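Local coordinates for odorant binding protein (AGAP010409-PA) (Anopheles gambiae, PDB 3L4A), which probably binds odorants, as a secreted, all-helical member of the PBP/GOBP family of insect odorant-binding proteins, at residues A62-L67 / D72-F77. Sequence-based numbering, arbitrary orientation.
Sequences ANWENL and DADEEF
Trp-64 lays its indole against the backbone of Ala-73 and drives one edge of its six-membered ring at the face of Phe-77. The contact joins two consecutive helices of the all-helical odorant-binding protein fold, the end of helix 60-66 and the start of helix 75-87, across the short loop that links them. CA of Ala-73 makes a CH-pi contact with the five-membered ring, 3.3 Å from its centroid and almost on the ring normal. CB of Ala-73 lies 3.6 Å from CG of Trp-64. The backbone N of Asp-74 lies over the same face, above the six-membered ring. With CG anti to the backbone N (chi1 175°), the indole reaches outward from its helix to the loop that leads into the next one. Its benzo edge forms a T-shaped pair with Phe-77, planes 63° apart and centroids 4.9 Å apart; CE3 of Trp-64 stands over the centre of the phenyl ring. Phe-77 also meets His-81 edge-to-face one turn on, and Leu-67 brings CD1 to 3.8 Å from CE2 of Phe-77. Leu-67 and Phe-77 both touch helix 108-117, through Asp-110 in each case, tying the pair to a third helix. No hydrogen bond crosses between 62-67 and 72-77, but neighbouring residues pin the loop: NE1 of Trp-64 bonds to OD1 of Asp-71, and the backbone N of Ala-73 to OE1 of Gln-61. At the far end of the indole, the carboxylate of Asp-74 is tilted 51° from the ring plane, its CG 3.4 Å from CH2 of Trp-64.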
loop_
_atom_site.group_PDB
_atom_site.type_symbol
_atom_site.label_atom_id
_atom_site.label_comp_id
_atom_site.label_asym_id
_atom_site.label_seq_id
_atom_site.Cartn_x
_atom_site.Cartn_y
_atom_site.Cartn_z
ATOM N N ALA A 62 -8.449 1.924 -7.265
ATOM C CA ALA A 62 -8.781 1.817 -5.846
ATOM C C ALA A 62 -7.944 2.779 -5.002
ATOM O O ALA A 62 -8.448 3.434 -4.096
ATOM C CB ALA A 62 -8.600 0.391 -5.366
ATOM N N ASN A 63 -6.655 2.869 -5.307
ATOM C CA ASN A 63 -5.800 3.827 -4.615
ATOM C C ASN A 63 -6.150 5.290 -4.908
ATOM O O ASN A 63 -6.116 6.142 -4.024
ATOM C CB ASN A 63 -4.328 3.516 -4.888
ATOM C CG ASN A 63 -3.834 2.361 -4.057
ATOM O OD1 ASN A 63 -3.441 2.544 -2.900
ATOM N ND2 ASN A 63 -3.880 1.159 -4.614
ATOM N N TRP A 64 -6.501 5.580 -6.159
ATOM C CA TRP A 64 -6.959 6.913 -6.528
ATOM C C TRP A 64 -8.155 7.284 -5.664
ATOM O O TRP A 64 -8.223 8.375 -5.117
ATOM C CB TRP A 64 -7.349 6.913 -8.010
ATOM C CG TRP A 64 -7.955 8.194 -8.520
ATOM C CD1 TRP A 64 -9.280 8.425 -8.794
ATOM C CD2 TRP A 64 -7.264 9.401 -8.852
ATOM N NE1 TRP A 64 -9.449 9.700 -9.259
ATOM C CE2 TRP A 64 -8.231 10.326 -9.305
ATOM C CE3 TRP A 64 -5.925 9.796 -8.804
ATOM C CZ2 TRP A 64 -7.898 11.611 -9.713
ATOM C CZ3 TRP A 64 -5.595 11.077 -9.207
ATOM C CH2 TRP A 64 -6.581 11.972 -9.654
ATOM N N GLU A 65 -9.083 6.351 -5.521
ATOM C CA GLU A 65 -10.267 6.598 -4.708
ATOM C C GLU A 65 -9.915 6.726 -3.225
ATOM O O GLU A 65 -10.553 7.484 -2.496
ATOM C CB GLU A 65 -11.305 5.503 -4.948
ATOM C CG GLU A 65 -11.897 5.554 -6.346
ATOM C CD GLU A 65 -12.803 4.370 -6.658
ATOM O OE1 GLU A 65 -13.232 3.667 -5.719
ATOM O OE2 GLU A 65 -13.094 4.145 -7.851
ATOM N N ASN A 66 -8.877 6.017 -2.794
ATOM C CA ASN A 66 -8.437 6.075 -1.398
ATOM C C ASN A 66 -7.660 7.357 -1.086
ATOM O O ASN A 66 -7.346 7.636 0.073
ATOM C CB ASN A 66 -7.606 4.834 -1.064
ATOM C CG ASN A 66 -7.473 4.596 0.435
ATOM O OD1 ASN A 66 -8.436 4.745 1.185
ATOM N ND2 ASN A 66 -6.274 4.215 0.871
ATOM N N LEU A 67 -7.367 8.133 -2.125
ATOM C CA LEU A 67 -6.686 9.417 -2.003
ATOM C C LEU A 67 -7.676 10.581 -2.068
ATOM O O LEU A 67 -7.307 11.713 -2.395
ATOM C CB LEU A 67 -5.635 9.567 -3.110
ATOM C CG LEU A 67 -4.407 8.676 -2.924
ATOM C CD1 LEU A 67 -3.617 8.585 -4.219
ATOM C CD2 LEU A 67 -3.534 9.209 -1.803
ATOM N N ASP A 72 -12.891 8.652 -12.170
ATOM C CA ASP A 72 -11.855 7.878 -12.859
ATOM C C ASP A 72 -10.497 8.520 -12.598
ATOM O O ASP A 72 -10.357 9.735 -12.680
ATOM C CB ASP A 72 -12.064 7.894 -14.380
ATOM C CG ASP A 72 -13.242 7.047 -14.840
ATOM O OD1 ASP A 72 -13.826 6.293 -14.037
ATOM O OD2 ASP A 72 -13.583 7.145 -16.036
ATOM N N ALA A 73 -9.489 7.701 -12.313
ATOM C CA ALA A 73 -8.139 8.217 -12.082
ATOM C C ALA A 73 -7.621 9.038 -13.269
ATOM O O ALA A 73 -7.851 8.666 -14.422
ATOM C CB ALA A 73 -7.193 7.064 -11.814
ATOM N N ASP A 74 -6.911 10.132 -12.984
ATOM C CA ASP A 74 -6.223 10.898 -14.024
ATOM C C ASP A 74 -5.315 9.950 -14.800
ATOM O O ASP A 74 -4.653 9.093 -14.212
ATOM C CB ASP A 74 -5.315 11.975 -13.422
ATOM C CG ASP A 74 -6.068 13.127 -12.783
ATOM O OD1 ASP A 74 -7.306 13.216 -12.898
ATOM O OD2 ASP A 74 -5.387 13.970 -12.155
ATOM N N GLU A 75 -5.237 10.138 -16.111
ATOM C CA GLU A 75 -4.379 9.313 -16.939
ATOM C C GLU A 75 -2.911 9.378 -16.509
ATOM O O GLU A 75 -2.222 8.360 -16.515
ATOM C CB GLU A 75 -4.517 9.718 -18.412
ATOM C CG GLU A 75 -3.674 8.887 -19.359
ATOM C CD GLU A 75 -3.507 9.535 -20.723
ATOM O OE1 GLU A 75 -4.170 10.560 -20.987
ATOM O OE2 GLU A 75 -2.705 9.018 -21.528
ATOM N N GLU A 76 -2.440 10.567 -16.140
ATOM C CA GLU A 76 -1.034 10.703 -15.757
ATOM C C GLU A 76 -0.740 10.018 -14.429
ATOM O O GLU A 76 0.376 9.569 -14.213
ATOM C CB GLU A 76 -0.583 12.171 -15.737
ATOM C CG GLU A 76 -1.311 13.062 -14.768
ATOM C CD GLU A 76 -2.494 13.785 -15.404
ATOM O OE1 GLU A 76 -2.614 15.007 -15.179
ATOM O OE2 GLU A 76 -3.299 13.144 -16.127
ATOM N N PHE A 77 -1.735 9.935 -13.547
ATOM C CA PHE A 77 -1.578 9.202 -12.287
ATOM C C PHE A 77 -1.406 7.712 -12.585
ATOM O O PHE A 77 -0.507 7.045 -12.059
ATOM C CB PHE A 77 -2.804 9.444 -11.397
ATOM C CG PHE A 77 -2.835 8.620 -10.135
ATOM C CD1 PHE A 77 -3.415 7.357 -10.124
ATOM C CD2 PHE A 77 -2.318 9.125 -8.950
ATOM C CE1 PHE A 77 -3.461 6.603 -8.955
ATOM C CE2 PHE A 77 -2.364 8.377 -7.788
ATOM C CZ PHE A 77 -2.932 7.120 -7.790
#